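Local coordinates for protein inactive Zymogen C11 Protease (PDB 6MZO) that is an inactive zymogen of a clostripain-like C11 cysteine protease, a clan CD peptidase that probably cleaves peptide bonds once activated, at residues 161-173 and 326-338. Residues are numbered along the deposited sequence; the frame is centred on the assembly and turned at random.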
loop_
_atom_site.group_PDB
_atom_site.type_symbol
_atom_site.label_atom_id
_atom_site.label_comp_id
_atom_site.label_asym_id
_atom_site.label_seq_id
_atom_site.Cartn_x
_atom_site.Cartn_y
_atom_site.Cartn_z
ATOM N N ASP A 161 -4.453 -1.171 -0.781
ATOM C CA ASP A 161 -4.945 -1.915 -1.926
ATOM C C ASP A 161 -4.778 -0.988 -3.112
ATOM O O ASP A 161 -5.693 -0.281 -3.528
ATOM C CB ASP A 161 -6.425 -2.386 -1.663
ATOM C CG ASP A 161 -6.885 -3.386 -2.723
ATOM O OD1 ASP A 161 -6.309 -3.438 -3.848
ATOM O OD2 ASP A 161 -7.896 -4.036 -2.514
ATOM N N ALA A 162 -3.535 -0.995 -3.644
ATOM C CA ALA A 162 -3.070 0.074 -4.535
ATOM C C ALA A 162 -1.792 -0.447 -5.188
ATOM O O ALA A 162 -1.241 -1.441 -4.739
ATOM C CB ALA A 162 -2.781 1.383 -3.749
ATOM N N CYS A 163 -1.413 0.206 -6.265
ATOM C CA CYS A 163 -0.141 -0.184 -6.867
ATOM C C CYS A 163 1.070 0.433 -6.212
ATOM O O CYS A 163 1.106 1.622 -5.844
ATOM C CB CYS A 163 -0.123 0.177 -8.365
ATOM S SG CYS A 163 -1.513 -0.533 -9.282
ATOM N N TYR A 164 2.132 -0.394 -6.183
ATOM C CA TYR A 164 3.506 0.006 -5.889
ATOM C C TYR A 164 3.745 0.527 -4.485
ATOM O O TYR A 164 4.750 1.190 -4.244
ATOM C CB TYR A 164 3.978 1.047 -6.908
ATOM C CG TYR A 164 3.877 0.586 -8.335
ATOM C CD1 TYR A 164 4.522 -0.596 -8.761
ATOM C CD2 TYR A 164 3.128 1.284 -9.250
ATOM C CE1 TYR A 164 4.445 -0.974 -10.070
ATOM C CE2 TYR A 164 3.051 0.912 -10.600
ATOM C CZ TYR A 164 3.705 -0.244 -11.010
ATOM O OH TYR A 164 3.646 -0.648 -12.315
ATOM N N MET A 165 2.871 0.197 -3.539
ATOM C CA MET A 165 3.028 0.855 -2.254
ATOM C C MET A 165 4.006 0.197 -1.368
ATOM O O MET A 165 4.451 0.774 -0.385
ATOM C CB MET A 165 1.644 0.985 -1.505
ATOM C CG MET A 165 0.680 1.882 -2.265
ATOM S SD MET A 165 1.214 3.594 -2.537
ATOM C CE MET A 165 0.886 4.272 -0.868
ATOM N N SER A 166 4.335 -1.077 -1.629
ATOM C CA SER A 166 5.412 -1.714 -0.846
ATOM C C SER A 166 6.737 -1.276 -1.397
ATOM O O SER A 166 7.345 -1.982 -2.245
ATOM C CB SER A 166 5.349 -3.266 -0.935
ATOM O OG SER A 166 4.248 -3.713 -0.144
ATOM N N CYS A 167 7.220 -0.149 -0.938
ATOM C CA CYS A 167 8.550 0.334 -1.251
ATOM C C CYS A 167 9.113 0.967 -0.018
ATOM O O CYS A 167 8.369 1.282 0.900
ATOM C CB CYS A 167 8.536 1.351 -2.365
ATOM S SG CYS A 167 7.510 2.821 -1.957
ATOM N N ALA A 168 10.412 1.073 0.036
ATOM C CA ALA A 168 11.048 1.578 1.228
ATOM C C ALA A 168 10.518 2.925 1.560
ATOM O O ALA A 168 10.354 3.281 2.749
ATOM C CB ALA A 168 12.536 1.642 1.069
ATOM N N GLU A 169 10.337 3.750 0.531
ATOM C CA GLU A 169 9.970 5.119 0.786
ATOM C C GLU A 169 8.633 5.270 1.496
ATOM O O GLU A 169 8.488 6.140 2.389
ATOM C CB GLU A 169 9.899 5.906 -0.517
ATOM C CG GLU A 169 11.241 6.016 -1.317
ATOM C CD GLU A 169 11.480 4.814 -2.263
ATOM O OE1 GLU A 169 10.821 3.783 -2.141
ATOM O OE2 GLU A 169 12.381 4.979 -3.097
ATOM N N VAL A 170 7.685 4.459 1.068
ATOM C CA VAL A 170 6.357 4.432 1.735
ATOM C C VAL A 170 6.423 3.782 3.093
ATOM O O VAL A 170 5.832 4.276 4.116
ATOM C CB VAL A 170 5.303 3.704 0.805
ATOM C CG1 VAL A 170 4.021 3.312 1.598
ATOM C CG2 VAL A 170 5.047 4.541 -0.435
ATOM N N ALA A 171 7.064 2.608 3.175
ATOM C CA ALA A 171 7.113 1.970 4.504
ATOM C C ALA A 171 7.791 2.937 5.520
ATOM O O ALA A 171 7.391 3.021 6.740
ATOM C CB ALA A 171 7.884 0.654 4.418
ATOM N N TYR A 172 8.787 3.689 5.051
ATOM C CA TYR A 172 9.473 4.588 5.961
ATOM C C TYR A 172 8.559 5.759 6.336
ATOM O O TYR A 172 8.463 6.162 7.537
ATOM C CB TYR A 172 10.760 5.128 5.324
ATOM C CG TYR A 172 11.640 5.894 6.267
ATOM C CD1 TYR A 172 12.293 5.243 7.306
ATOM C CD2 TYR A 172 11.924 7.227 6.047
ATOM C CE1 TYR A 172 13.185 5.950 8.131
ATOM C CE2 TYR A 172 12.809 7.993 6.916
ATOM C CZ TYR A 172 13.440 7.275 7.918
ATOM O OH TYR A 172 14.276 7.998 8.697
ATOM N N ALA A 173 7.874 6.301 5.337
ATOM C CA ALA A 173 7.028 7.518 5.591
ATOM C C ALA A 173 5.913 7.220 6.585
ATOM O O ALA A 173 5.524 8.157 7.347
ATOM C CB ALA A 173 6.415 8.039 4.295
ATOM N N ASN A 326 12.285 -12.396 -11.251
ATOM C CA ASN A 326 13.452 -13.245 -11.066
ATOM C C ASN A 326 14.162 -12.967 -9.738
ATOM O O ASN A 326 14.831 -13.851 -9.223
ATOM C CB ASN A 326 14.456 -13.082 -12.222
ATOM C CG ASN A 326 13.881 -13.474 -13.585
ATOM O OD1 ASN A 326 14.075 -12.762 -14.578
ATOM N ND2 ASN A 326 13.160 -14.591 -13.639
ATOM N N LYS A 327 14.012 -11.756 -9.184
ATOM C CA LYS A 327 14.586 -11.358 -7.880
ATOM C C LYS A 327 13.474 -10.705 -7.121
ATOM O O LYS A 327 12.788 -9.864 -7.690
ATOM C CB LYS A 327 15.752 -10.374 -8.007
ATOM C CG LYS A 327 16.988 -11.099 -8.701
ATOM C CD LYS A 327 18.111 -10.138 -8.876
ATOM C CE LYS A 327 19.302 -10.859 -9.550
ATOM N NZ LYS A 327 20.382 -9.868 -9.857
ATOM N N TYR A 328 13.276 -11.070 -5.857
ATOM C CA TYR A 328 12.097 -10.498 -5.174
ATOM C C TYR A 328 12.423 -10.253 -3.728
ATOM O O TYR A 328 12.492 -11.240 -2.925
ATOM C CB TYR A 328 10.909 -11.474 -5.312
ATOM C CG TYR A 328 9.677 -10.922 -4.656
ATOM C CD1 TYR A 328 9.089 -9.820 -5.179
ATOM C CD2 TYR A 328 9.106 -11.524 -3.503
ATOM C CE1 TYR A 328 7.968 -9.224 -4.582
ATOM C CE2 TYR A 328 7.958 -10.949 -2.900
ATOM C CZ TYR A 328 7.418 -9.814 -3.457
ATOM O OH TYR A 328 6.338 -9.199 -2.887
ATOM N N SER A 329 12.623 -8.965 -3.347
ATOM C CA SER A 329 12.941 -8.662 -1.927
ATOM C C SER A 329 11.697 -8.234 -1.110
ATOM O O SER A 329 11.735 -8.139 0.126
ATOM C CB SER A 329 14.048 -7.573 -1.887
ATOM O OG SER A 329 13.499 -6.329 -2.327
ATOM N N GLY A 330 10.573 -8.040 -1.813
ATOM C CA GLY A 330 9.312 -7.608 -1.171
ATOM C C GLY A 330 9.218 -6.090 -1.091
ATOM O O GLY A 330 8.203 -5.576 -0.702
ATOM N N LEU A 331 10.285 -5.363 -1.506
ATOM C CA LEU A 331 10.206 -3.886 -1.518
ATOM C C LEU A 331 10.734 -3.379 -2.865
ATOM O O LEU A 331 11.722 -3.862 -3.353
ATOM C CB LEU A 331 11.034 -3.214 -0.409
ATOM C CG LEU A 331 10.380 -3.348 1.003
ATOM C CD1 LEU A 331 11.383 -2.779 2.021
ATOM C CD2 LEU A 331 9.134 -2.557 1.022
ATOM N N SER A 332 10.013 -2.400 -3.415
ATOM C CA SER A 332 10.521 -1.639 -4.557
ATOM C C SER A 332 11.290 -0.433 -4.005
ATOM O O SER A 332 11.148 -0.055 -2.796
ATOM C CB SER A 332 9.352 -1.160 -5.433
ATOM O OG SER A 332 8.712 -2.307 -6.006
ATOM N N ILE A 333 12.024 0.242 -4.912
ATOM C CA ILE A 333 12.811 1.394 -4.562
ATOM C C ILE A 333 12.891 2.287 -5.806
ATOM O O ILE A 333 12.949 1.773 -6.963
ATOM C CB ILE A 333 14.199 1.027 -4.060
ATOM C CG1 ILE A 333 14.842 2.163 -3.312
ATOM C CG2 ILE A 333 15.156 0.565 -5.245
ATOM C CD1 ILE A 333 14.165 2.457 -1.879
ATOM N N TYR A 334 12.889 3.611 -5.596
ATOM C CA TYR A 334 13.241 4.526 -6.713
ATOM C C TYR A 334 14.722 4.390 -7.047
ATOM O O TYR A 334 15.566 4.376 -6.141
ATOM C CB TYR A 334 12.936 6.016 -6.356
ATOM C CG TYR A 334 13.286 6.977 -7.499
ATOM C CD1 TYR A 334 12.651 6.840 -8.739
ATOM C CD2 TYR A 334 14.248 8.005 -7.332
ATOM C CE1 TYR A 334 13.005 7.659 -9.812
ATOM C CE2 TYR A 334 14.558 8.864 -8.404
ATOM C CZ TYR A 334 13.929 8.667 -9.621
ATOM O OH TYR A 334 14.209 9.508 -10.671
ATOM N N VAL A 335 15.055 4.388 -8.356
ATOM C CA VAL A 335 16.466 4.359 -8.752
ATOM C C VAL A 335 16.742 5.687 -9.495
ATOM O O VAL A 335 16.285 5.856 -10.617
ATOM C CB VAL A 335 16.749 3.164 -9.675
ATOM C CG1 VAL A 335 18.185 3.274 -10.252
ATOM C CG2 VAL A 335 16.556 1.834 -8.852
ATOM N N PRO A 336 17.547 6.583 -8.890
ATOM C CA PRO A 336 17.852 7.819 -9.598
ATOM C C PRO A 336 18.581 7.550 -10.937
ATOM O O PRO A 336 19.450 6.664 -11.067
ATOM C CB PRO A 336 18.790 8.564 -8.650
ATOM C CG PRO A 336 18.208 8.141 -7.245
ATOM C CD PRO A 336 17.922 6.645 -7.450
ATOM N N GLN A 337 18.183 8.324 -11.922
ATOM C CA GLN A 337 18.666 8.133 -13.293
ATOM C C GLN A 337 18.930 9.471 -13.953
ATOM O O GLN A 337 18.176 10.452 -13.780
ATOM C CB GLN A 337 17.641 7.341 -14.113
ATOM C CG GLN A 337 17.461 5.902 -13.608
ATOM C CD GLN A 337 16.190 5.259 -14.130
ATOM O OE1 GLN A 337 16.044 4.995 -15.352
ATOM N NE2 GLN A 337 15.241 5.013 -13.213
ATOM N N GLU A 338 19.997 9.517 -14.724
ATOM C CA GLU A 338 20.411 10.759 -15.379
ATOM C C GLU A 338 19.302 11.277 -16.299
ATOM O O GLU A 338 19.083 12.498 -16.443
ATOM C CB GLU A 338 21.693 10.517 -16.161
ATOM C CG GLU A 338 22.321 11.817 -16.686
ATOM C CD GLU A 338 23.616 11.575 -17.445
ATOM O OE1 GLU A 338 24.150 10.448 -17.442
ATOM O OE2 GLU A 338 24.095 12.522 -18.082
#
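Cys167 and Ser332 form a single backbone bridge: Ser332 N donates to Ser166 O (2.9 Å) in the carbonyl plane, on a lone pair, and Ala168 N approaches Ser332 O nearly end-on to its C=O, though bent at the hydrogen. The axes of the short helix 168-173 and strand 332-334 segments stand at 97°. Cys167 sits at the N-cap of this helix, with SG between the backbone N and the carbonyl carbon, where it accepts a bond from Val170 N (3.4 Å), while its CB lies against Ser332 O. From the first turn of the helix, Glu169 reaches the strand with a chain bent at chi2 (86°), which brings OE2 to Tyr334 N at 2.9 Å, met on the syn side and 16° out of the carboxylate plane. Tyr347 OH also bonds OE2, whereas the buried OE1 has no polar partner. In the clostripain-family fold, this joins the loop and helix following strand 155-162 of the central mixed sheet to the small two-stranded sheet of 275-277 and 332-334. Ile333 crosses the Glu169 chain at about a right angle, its CD1 pressed tightly on Ala168 CB (3.5 Å), with Trp352 touching both residues. Replacing Glu169 by alanine is likely to leave Tyr334 N and Tyr347 OH without their shared acceptor and open a gap beside Ile333 CD1. Across the bridge, Leu331 CD2 packs against the Ser166-Cys167 peptide, 3.6 Å from Cys167 N, and Met230 of strand 226-231 touches both Leu331 and Ser166.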